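Local coordinates for response regulator aspartate phosphatase H (Bacillus subtilis, PDB 3Q15), which dephosphorylates the sporulation phosphotransferase Spo0F and also acts on the response regulator ComA, helping to separate competence and sporulation in time, at residues D113-V118 with Y151-Q156; R125-E130 with A141-K146; V147-Y152 with L185-G190. One frame throughout, in Å; residues are numbered along the deposited sequence.

Overall arrangement
All three contacts use helix 137-153, which meets different neighbours along its length. Contacts 1 and 2 both pair it with the region of helix 117-128, their centres about 15 Å apart, and both also touch the second subunit. Contact 2 is buried: a phenylalanine ring and the aliphatic part of a glutamate pack between the helices. Contact 1, where two inter-helix turns approach, is partly buried, with a Met-aromatic contact inside and a lysine and a histidine toward the exterior. Contact 3 turns to helix 178-194 and lies at the surface; its side chains meet at longer range, and a water supplies the polar link. The segments of contacts 1 and 3 overlap at Tyr151 and Tyr152.

Contact 1 (D113-V118 with Y151-Q156); sequences DQKEYV and YYHMKQ
Met154 lays its CG methylene over one face of the Tyr117 ring, a CH-pi contact with CG 3.5 Å from the ring centroid and 16° off the normal. The methylene is displaced toward the CD1 rim, with Met154 CG 3.4 Å from Tyr117 CD1. The sulfur follows obliquely, Met154 SD 4.3 Å from the Tyr117 ring centroid, a Met-aromatic contact. The bend at chi3 (37°) then brings Met154 CE to 3.8 Å from Tyr117 CB, so the thioether lies along the base of the tyrosine. Across the ring, the opposite face looks onto the carbonyl O of Lys115. These are the turns between consecutive helices in predicted TPR 1 and TPR 2, and Lys115 and Lys155, both with positive phi, are each the C-prime residue of a Schellman motif. The Lys115 chain, bent near its end, brings NZ round to donate a 2.8 Å hydrogen bond to Tyr117 OH, which should help hold the far end of the ring. Tyr117 OH also sits at the edge of the imidazole, 3.5 Å from His153 CD2 and near the ring plane. His158 of the second subunit meets the Tyr117 ring edge-to-face and also packs on Met154.

Contact 2 (R125-E130 with A141-K146); sequences REAEKE and AEFHFK. With SO4 (sulfate ion), chain F.
Phe143 and Glu128 carry this contact, the phenyl ring meeting the aliphatic part of the glutamate at about a right angle. Glu128 CB lies 3.7 Å from Phe143 CZ, approaching the ring obliquely, and Glu128 CG continues past CE2. On the CE1 side the methyl of Ala127 comes to 4.1 Å from Phe143 CE1. The ring reaches this position because CG of Phe143 stands anti to the backbone N (chi1 167°), directing it to helix 117-128. The two helices are consecutive and run roughly antiparallel, the contact joining segments of predicted TPR 1 and TPR 2, as successive helices pack in a TPR array; Tyr101 and Leu104 of helix 93-113 add to the packing round Phe143 and Ala127. An alanine in place of Phe143 is likely to leave a gap beside Glu128 CB and Ala127 CB and to take away the ring along which the glutamate methylenes pack. Extended beyond CG, Glu128 brings OE2 to the edge of the His144 ring, 3.7 Å from CE1, with carboxylate and imidazole planes 84° apart. The main polar partners lie elsewhere: Glu128 OE1 forms a salt bridge with Arg125 of the second subunit, and His144 ND1 is hydrogen-bonded to His163. On another side of the helix, Lys146 NZ gives a weak 3.3 Å hydrogen bond to sulfate O3, an ion probably from the crystallisation liquor and also held by Arg180.

Contact 3 (V147-Y152 with L185-G190); sequences VAEAYY and LFVIAG
Two helical segments, 147-152 and 185-190, run in the same general direction and come nearest at Glu149 and Val187, whose CA atoms are 7.3 Å apart. Neither backbone bonds to the other, and the side chains meet at rather long range. Val187 is the residue with the most surface buried here, yet its closest approach is loose: Val187 CG2 stays 4.4 Å from Glu149 OE1. Helix 157-172 packs against both, its Ile164 touching Ala148 and Val187, so the helices are joined through a third as well as directly. The segments belong to predicted TPR 2 and TPR 3, and this arrangement, alternate helices running alike with an intervening one packed against both, is that of a TPR array. Farther along, Tyr152 reaches across. Its chi1 of 166° swings the ring out from the helix to pass Gly190, whose lack of a side chain lets it come close to the backbone there; Gly190 O lies oblique to the ring, 3.9 Å from Tyr152 CE1. The phenol donates a hydrogen bond from Tyr152 OH to a water 2.8 Å away, lying in the ring plane. This water in turn donates to Gly190 O, also at 2.8 Å. With no direct hydrogen bond or close apolar pair, the polar link found here runs through one water to a main-chain carbonyl, reading the backbone and no particular side chain of 185-190.

Contact 1 (D113-V118 with Y151-Q156)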
# COMPACT_ATOMS: atom_id res chain seq x y z
N ASP A 113 -13.31 1.28 8.58
CA ASP A 113 -14.58 2.00 8.69
C ASP A 113 -14.53 3.20 9.63
O ASP A 113 -15.35 4.12 9.52
CB ASP A 113 -15.70 1.05 9.12
CG ASP A 113 -16.11 0.10 8.01
OD1 ASP A 113 -15.86 0.44 6.83
OD2 ASP A 113 -16.68 -0.97 8.31
N GLN A 114 -13.57 3.20 10.55
CA GLN A 114 -13.39 4.35 11.43
C GLN A 114 -12.21 5.19 10.96
O GLN A 114 -11.69 6.02 11.70
CB GLN A 114 -13.24 3.93 12.89
CG GLN A 114 -11.95 3.20 13.22
CD GLN A 114 -11.86 2.87 14.71
OE1 GLN A 114 -12.81 3.10 15.45
NE2 GLN A 114 -10.72 2.34 15.13
N LYS A 115 -11.79 4.94 9.73
CA LYS A 115 -10.73 5.71 9.08
C LYS A 115 -9.38 5.60 9.79
O LYS A 115 -8.53 6.49 9.66
CB LYS A 115 -11.15 7.18 8.93
CG LYS A 115 -12.47 7.37 8.19
CD LYS A 115 -12.79 8.85 7.97
CE LYS A 115 -11.95 9.43 6.85
NZ LYS A 115 -12.20 8.74 5.55
N GLU A 116 -9.18 4.53 10.54
CA GLU A 116 -7.87 4.23 11.10
C GLU A 116 -7.11 3.41 10.06
O GLU A 116 -7.01 2.19 10.18
CB GLU A 116 -7.99 3.45 12.41
CG GLU A 116 -8.56 4.26 13.57
CD GLU A 116 -7.55 5.23 14.15
OE1 GLU A 116 -6.40 5.26 13.66
OE2 GLU A 116 -7.91 5.97 15.09
N TYR A 117 -6.60 4.08 9.04
CA TYR A 117 -6.08 3.40 7.86
C TYR A 117 -4.79 2.62 8.12
O TYR A 117 -4.63 1.50 7.64
CB TYR A 117 -5.90 4.38 6.70
CG TYR A 117 -7.20 4.94 6.18
CD1 TYR A 117 -8.37 4.18 6.21
CD2 TYR A 117 -7.28 6.23 5.67
CE1 TYR A 117 -9.56 4.68 5.73
CE2 TYR A 117 -8.47 6.74 5.19
CZ TYR A 117 -9.61 5.96 5.23
OH TYR A 117 -10.79 6.47 4.75
N VAL A 118 -3.88 3.22 8.87
CA VAL A 118 -2.64 2.55 9.21
C VAL A 118 -2.93 1.26 9.98
O VAL A 118 -2.40 0.20 9.65
CB VAL A 118 -1.71 3.48 10.02
CG1 VAL A 118 -0.58 2.69 10.65
CG2 VAL A 118 -1.16 4.58 9.11
N TYR A 151 -8.29 -0.10 -0.33
CA TYR A 151 -7.14 0.70 -0.72
C TYR A 151 -7.53 1.82 -1.69
O TYR A 151 -6.97 2.91 -1.66
CB TYR A 151 -6.03 -0.17 -1.33
CG TYR A 151 -5.17 -0.86 -0.30
CD1 TYR A 151 -4.31 -0.13 0.51
CD2 TYR A 151 -5.19 -2.24 -0.15
CE1 TYR A 151 -3.51 -0.74 1.46
CE2 TYR A 151 -4.39 -2.87 0.80
CZ TYR A 151 -3.55 -2.12 1.59
OH TYR A 151 -2.76 -2.73 2.53
N TYR A 152 -8.50 1.54 -2.56
CA TYR A 152 -9.00 2.56 -3.47
C TYR A 152 -9.63 3.72 -2.70
O TYR A 152 -9.32 4.88 -2.97
CB TYR A 152 -10.01 1.97 -4.46
CG TYR A 152 -10.81 3.01 -5.21
CD1 TYR A 152 -10.23 3.77 -6.22
CD2 TYR A 152 -12.14 3.24 -4.90
CE1 TYR A 152 -10.96 4.72 -6.90
CE2 TYR A 152 -12.88 4.20 -5.58
CZ TYR A 152 -12.28 4.93 -6.58
OH TYR A 152 -13.01 5.88 -7.25
N HIS A 153 -10.51 3.40 -1.75
CA HIS A 153 -11.14 4.42 -0.92
C HIS A 153 -10.08 5.17 -0.11
O HIS A 153 -10.22 6.36 0.16
CB HIS A 153 -12.18 3.80 0.01
CG HIS A 153 -12.95 4.80 0.83
ND1 HIS A 153 -14.05 5.47 0.34
CD2 HIS A 153 -12.78 5.23 2.10
CE1 HIS A 153 -14.53 6.28 1.27
NE2 HIS A 153 -13.77 6.15 2.35
N MET A 154 -9.02 4.46 0.25
CA MET A 154 -7.90 5.05 0.98
C MET A 154 -6.97 5.83 0.05
O MET A 154 -5.95 6.36 0.48
CB MET A 154 -7.10 3.95 1.69
CG MET A 154 -7.78 3.38 2.93
SD MET A 154 -6.88 2.00 3.67
CE MET A 154 -5.19 2.53 3.41
N LYS A 155 -7.33 5.89 -1.23
CA LYS A 155 -6.52 6.60 -2.22
C LYS A 155 -5.09 6.06 -2.29
O LYS A 155 -4.17 6.78 -2.65
CB LYS A 155 -6.51 8.11 -1.95
CG LYS A 155 -7.77 8.82 -2.39
CD LYS A 155 -8.47 9.49 -1.21
CE LYS A 155 -9.62 10.37 -1.66
NZ LYS A 155 -10.25 11.10 -0.53
N GLN A 156 -4.92 4.79 -1.93
CA GLN A 156 -3.66 4.10 -2.16
C GLN A 156 -3.86 3.31 -3.44
O GLN A 156 -3.98 2.09 -3.44
CB GLN A 156 -3.32 3.17 -0.99
CG GLN A 156 -3.45 3.81 0.40
CD GLN A 156 -2.51 4.99 0.59
OE1 GLN A 156 -2.85 6.12 0.28
NE2 GLN A 156 -1.31 4.72 1.10

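Contact 2 (R125-E130 with A141-K146)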
# COMPACT_ATOMS: atom_id res chain seq x y z
N ARG A 125 -2.60 -6.98 6.29
CA ARG A 125 -1.37 -7.73 6.05
C ARG A 125 -1.36 -9.04 6.86
O ARG A 125 -1.08 -10.10 6.32
CB ARG A 125 -0.14 -6.89 6.38
CG ARG A 125 -0.01 -5.63 5.54
CD ARG A 125 0.15 -5.97 4.06
NE ARG A 125 1.11 -7.05 3.87
CZ ARG A 125 2.42 -6.88 3.83
NH1 ARG A 125 2.94 -5.67 3.95
NH2 ARG A 125 3.22 -7.93 3.66
N GLU A 126 -1.68 -8.94 8.14
CA GLU A 126 -1.74 -10.13 8.99
C GLU A 126 -2.78 -11.12 8.48
O GLU A 126 -2.57 -12.33 8.53
CB GLU A 126 -2.04 -9.76 10.45
CG GLU A 126 -0.95 -8.93 11.12
CD GLU A 126 0.42 -9.59 11.06
OE1 GLU A 126 1.35 -8.99 10.47
OE2 GLU A 126 0.58 -10.71 11.60
N ALA A 127 -3.89 -10.59 7.98
CA ALA A 127 -4.96 -11.43 7.45
C ALA A 127 -4.49 -12.21 6.22
O ALA A 127 -4.74 -13.41 6.10
CB ALA A 127 -6.19 -10.58 7.12
N GLU A 128 -3.80 -11.52 5.31
CA GLU A 128 -3.30 -12.16 4.10
C GLU A 128 -2.40 -13.36 4.41
O GLU A 128 -2.44 -14.37 3.71
CB GLU A 128 -2.58 -11.15 3.19
CG GLU A 128 -2.25 -11.70 1.80
CD GLU A 128 -1.60 -10.68 0.88
OE1 GLU A 128 -1.63 -9.47 1.21
OE2 GLU A 128 -1.07 -11.08 -0.18
N LYS A 129 -1.59 -13.25 5.47
CA LYS A 129 -0.67 -14.33 5.83
C LYS A 129 -1.40 -15.63 6.16
O LYS A 129 -0.80 -16.70 6.16
CB LYS A 129 0.22 -13.93 7.01
CG LYS A 129 1.06 -12.68 6.79
CD LYS A 129 2.01 -12.44 7.96
CE LYS A 129 2.44 -10.98 8.04
NZ LYS A 129 3.03 -10.49 6.76
N GLU A 130 -2.69 -15.52 6.45
CA GLU A 130 -3.51 -16.69 6.76
C GLU A 130 -4.05 -17.37 5.51
O GLU A 130 -4.44 -18.54 5.54
CB GLU A 130 -4.67 -16.31 7.68
CG GLU A 130 -4.24 -15.82 9.05
CD GLU A 130 -3.37 -16.82 9.78
OE1 GLU A 130 -2.43 -16.40 10.47
OE2 GLU A 130 -3.64 -18.04 9.65
N ALA A 141 -9.17 -14.70 -3.90
CA ALA A 141 -9.62 -13.63 -4.78
C ALA A 141 -10.50 -12.64 -4.02
O ALA A 141 -10.35 -11.42 -4.15
CB ALA A 141 -10.39 -14.21 -5.96
N GLU A 142 -11.40 -13.18 -3.22
CA GLU A 142 -12.38 -12.39 -2.49
C GLU A 142 -11.69 -11.41 -1.55
O GLU A 142 -12.08 -10.25 -1.44
CB GLU A 142 -13.32 -13.31 -1.72
CG GLU A 142 -14.68 -12.70 -1.42
CD GLU A 142 -15.60 -12.68 -2.64
OE1 GLU A 142 -15.17 -13.10 -3.73
OE2 GLU A 142 -16.76 -12.24 -2.49
N PHE A 143 -10.65 -11.89 -0.88
CA PHE A 143 -9.84 -11.04 -0.02
C PHE A 143 -9.18 -9.91 -0.80
O PHE A 143 -9.21 -8.75 -0.38
CB PHE A 143 -8.76 -11.87 0.68
CG PHE A 143 -7.71 -11.03 1.34
CD1 PHE A 143 -7.92 -10.50 2.60
CD2 PHE A 143 -6.51 -10.75 0.69
CE1 PHE A 143 -6.96 -9.72 3.22
CE2 PHE A 143 -5.55 -9.98 1.30
CZ PHE A 143 -5.77 -9.46 2.57
N HIS A 144 -8.59 -10.25 -1.94
CA HIS A 144 -7.91 -9.26 -2.76
C HIS A 144 -8.87 -8.21 -3.31
O HIS A 144 -8.54 -7.03 -3.39
CB HIS A 144 -7.13 -9.93 -3.90
CG HIS A 144 -5.91 -10.65 -3.44
ND1 HIS A 144 -4.81 -9.99 -2.92
CD2 HIS A 144 -5.60 -11.96 -3.41
CE1 HIS A 144 -3.88 -10.87 -2.59
NE2 HIS A 144 -4.33 -12.07 -2.88
N PHE A 145 -10.07 -8.65 -3.68
CA PHE A 145 -11.08 -7.76 -4.22
C PHE A 145 -11.55 -6.75 -3.18
O PHE A 145 -11.59 -5.55 -3.44
CB PHE A 145 -12.27 -8.58 -4.73
CG PHE A 145 -13.39 -7.75 -5.27
CD1 PHE A 145 -13.43 -7.40 -6.61
CD2 PHE A 145 -14.43 -7.33 -4.45
CE1 PHE A 145 -14.46 -6.65 -7.13
CE2 PHE A 145 -15.47 -6.57 -4.96
CZ PHE A 145 -15.49 -6.23 -6.30
N LYS A 146 -11.90 -7.24 -2.00
CA LYS A 146 -12.44 -6.39 -0.95
C LYS A 146 -11.39 -5.42 -0.43
O LYS A 146 -11.68 -4.25 -0.16
CB LYS A 146 -12.99 -7.25 0.19
CG LYS A 146 -14.24 -8.03 -0.19
CD LYS A 146 -14.68 -8.97 0.92
CE LYS A 146 -15.95 -9.71 0.53
NZ LYS A 146 -17.07 -8.77 0.27
S SO4 F . -20.39 -7.38 -2.52
O1 SO4 F . -20.81 -8.00 -3.77
O2 SO4 F . -21.56 -6.84 -1.83
O3 SO4 F . -19.74 -8.37 -1.67
O4 SO4 F . -19.46 -6.30 -2.81

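Contact 3 (V147-Y152 with L185-G190)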
# COMPACT_ATOMS: atom_id res chain seq x y z
N VAL A 147 -10.17 -5.91 -0.29
CA VAL A 147 -9.06 -5.08 0.15
C VAL A 147 -8.72 -4.05 -0.94
O VAL A 147 -8.40 -2.90 -0.63
CB VAL A 147 -7.83 -5.96 0.47
CG1 VAL A 147 -6.53 -5.23 0.22
CG2 VAL A 147 -7.91 -6.48 1.91
N ALA A 148 -8.80 -4.46 -2.20
CA ALA A 148 -8.57 -3.55 -3.32
C ALA A 148 -9.50 -2.35 -3.23
O ALA A 148 -9.09 -1.21 -3.45
CB ALA A 148 -8.74 -4.27 -4.65
N GLU A 149 -10.76 -2.62 -2.92
CA GLU A 149 -11.75 -1.56 -2.77
C GLU A 149 -11.38 -0.63 -1.62
O GLU A 149 -11.50 0.59 -1.73
CB GLU A 149 -13.15 -2.14 -2.56
CG GLU A 149 -13.68 -2.90 -3.76
CD GLU A 149 -15.18 -3.14 -3.69
OE1 GLU A 149 -15.87 -2.80 -4.68
OE2 GLU A 149 -15.65 -3.66 -2.66
N ALA A 150 -10.92 -1.22 -0.53
CA ALA A 150 -10.50 -0.44 0.63
C ALA A 150 -9.33 0.47 0.27
O ALA A 150 -9.37 1.67 0.53
CB ALA A 150 -10.15 -1.34 1.80
N TYR A 151 -8.29 -0.10 -0.33
CA TYR A 151 -7.14 0.70 -0.72
C TYR A 151 -7.53 1.82 -1.69
O TYR A 151 -6.97 2.91 -1.66
CB TYR A 151 -6.03 -0.17 -1.33
CG TYR A 151 -5.17 -0.86 -0.30
CD1 TYR A 151 -4.31 -0.13 0.51
CD2 TYR A 151 -5.19 -2.24 -0.15
CE1 TYR A 151 -3.51 -0.74 1.46
CE2 TYR A 151 -4.39 -2.87 0.80
CZ TYR A 151 -3.55 -2.12 1.59
OH TYR A 151 -2.76 -2.73 2.53
N TYR A 152 -8.50 1.54 -2.56
CA TYR A 152 -9.00 2.56 -3.47
C TYR A 152 -9.63 3.72 -2.70
O TYR A 152 -9.32 4.88 -2.97
CB TYR A 152 -10.01 1.97 -4.46
CG TYR A 152 -10.81 3.01 -5.21
CD1 TYR A 152 -10.23 3.77 -6.22
CD2 TYR A 152 -12.14 3.24 -4.90
CE1 TYR A 152 -10.96 4.72 -6.90
CE2 TYR A 152 -12.88 4.20 -5.58
CZ TYR A 152 -12.28 4.93 -6.58
OH TYR A 152 -13.01 5.88 -7.25
N LEU A 185 -13.25 -5.05 -13.21
CA LEU A 185 -12.94 -4.16 -14.32
C LEU A 185 -13.28 -2.72 -13.95
O LEU A 185 -12.52 -1.80 -14.26
CB LEU A 185 -13.68 -4.59 -15.59
CG LEU A 185 -13.25 -5.95 -16.15
CD1 LEU A 185 -14.22 -6.44 -17.23
CD2 LEU A 185 -11.83 -5.88 -16.69
N PHE A 186 -14.42 -2.53 -13.30
CA PHE A 186 -14.80 -1.20 -12.81
C PHE A 186 -13.76 -0.64 -11.85
O PHE A 186 -13.40 0.54 -11.91
CB PHE A 186 -16.18 -1.22 -12.14
CG PHE A 186 -17.32 -1.42 -13.10
CD1 PHE A 186 -17.11 -1.31 -14.47
CD2 PHE A 186 -18.59 -1.70 -12.64
CE1 PHE A 186 -18.16 -1.49 -15.36
CE2 PHE A 186 -19.64 -1.87 -13.52
CZ PHE A 186 -19.42 -1.77 -14.88
N VAL A 187 -13.26 -1.49 -10.95
CA VAL A 187 -12.25 -1.07 -9.99
C VAL A 187 -10.97 -0.66 -10.70
O VAL A 187 -10.37 0.37 -10.37
CB VAL A 187 -11.96 -2.16 -8.96
CG1 VAL A 187 -10.78 -1.77 -8.09
CG2 VAL A 187 -13.20 -2.41 -8.10
N ILE A 188 -10.55 -1.45 -11.68
CA ILE A 188 -9.35 -1.13 -12.45
C ILE A 188 -9.50 0.21 -13.17
O ILE A 188 -8.60 1.04 -13.15
CB ILE A 188 -9.03 -2.24 -13.46
CG1 ILE A 188 -8.76 -3.55 -12.73
CG2 ILE A 188 -7.85 -1.85 -14.33
CD1 ILE A 188 -8.59 -4.75 -13.67
N ALA A 189 -10.65 0.40 -13.82
CA ALA A 189 -10.93 1.67 -14.49
C ALA A 189 -10.92 2.82 -13.49
O ALA A 189 -10.30 3.86 -13.73
CB ALA A 189 -12.27 1.60 -15.19
N GLY A 190 -11.61 2.64 -12.37
CA GLY A 190 -11.68 3.66 -11.34
C GLY A 190 -10.30 4.07 -10.87
O GLY A 190 -10.03 5.25 -10.64
O HOH W 1 -11.81 7.03 -9.48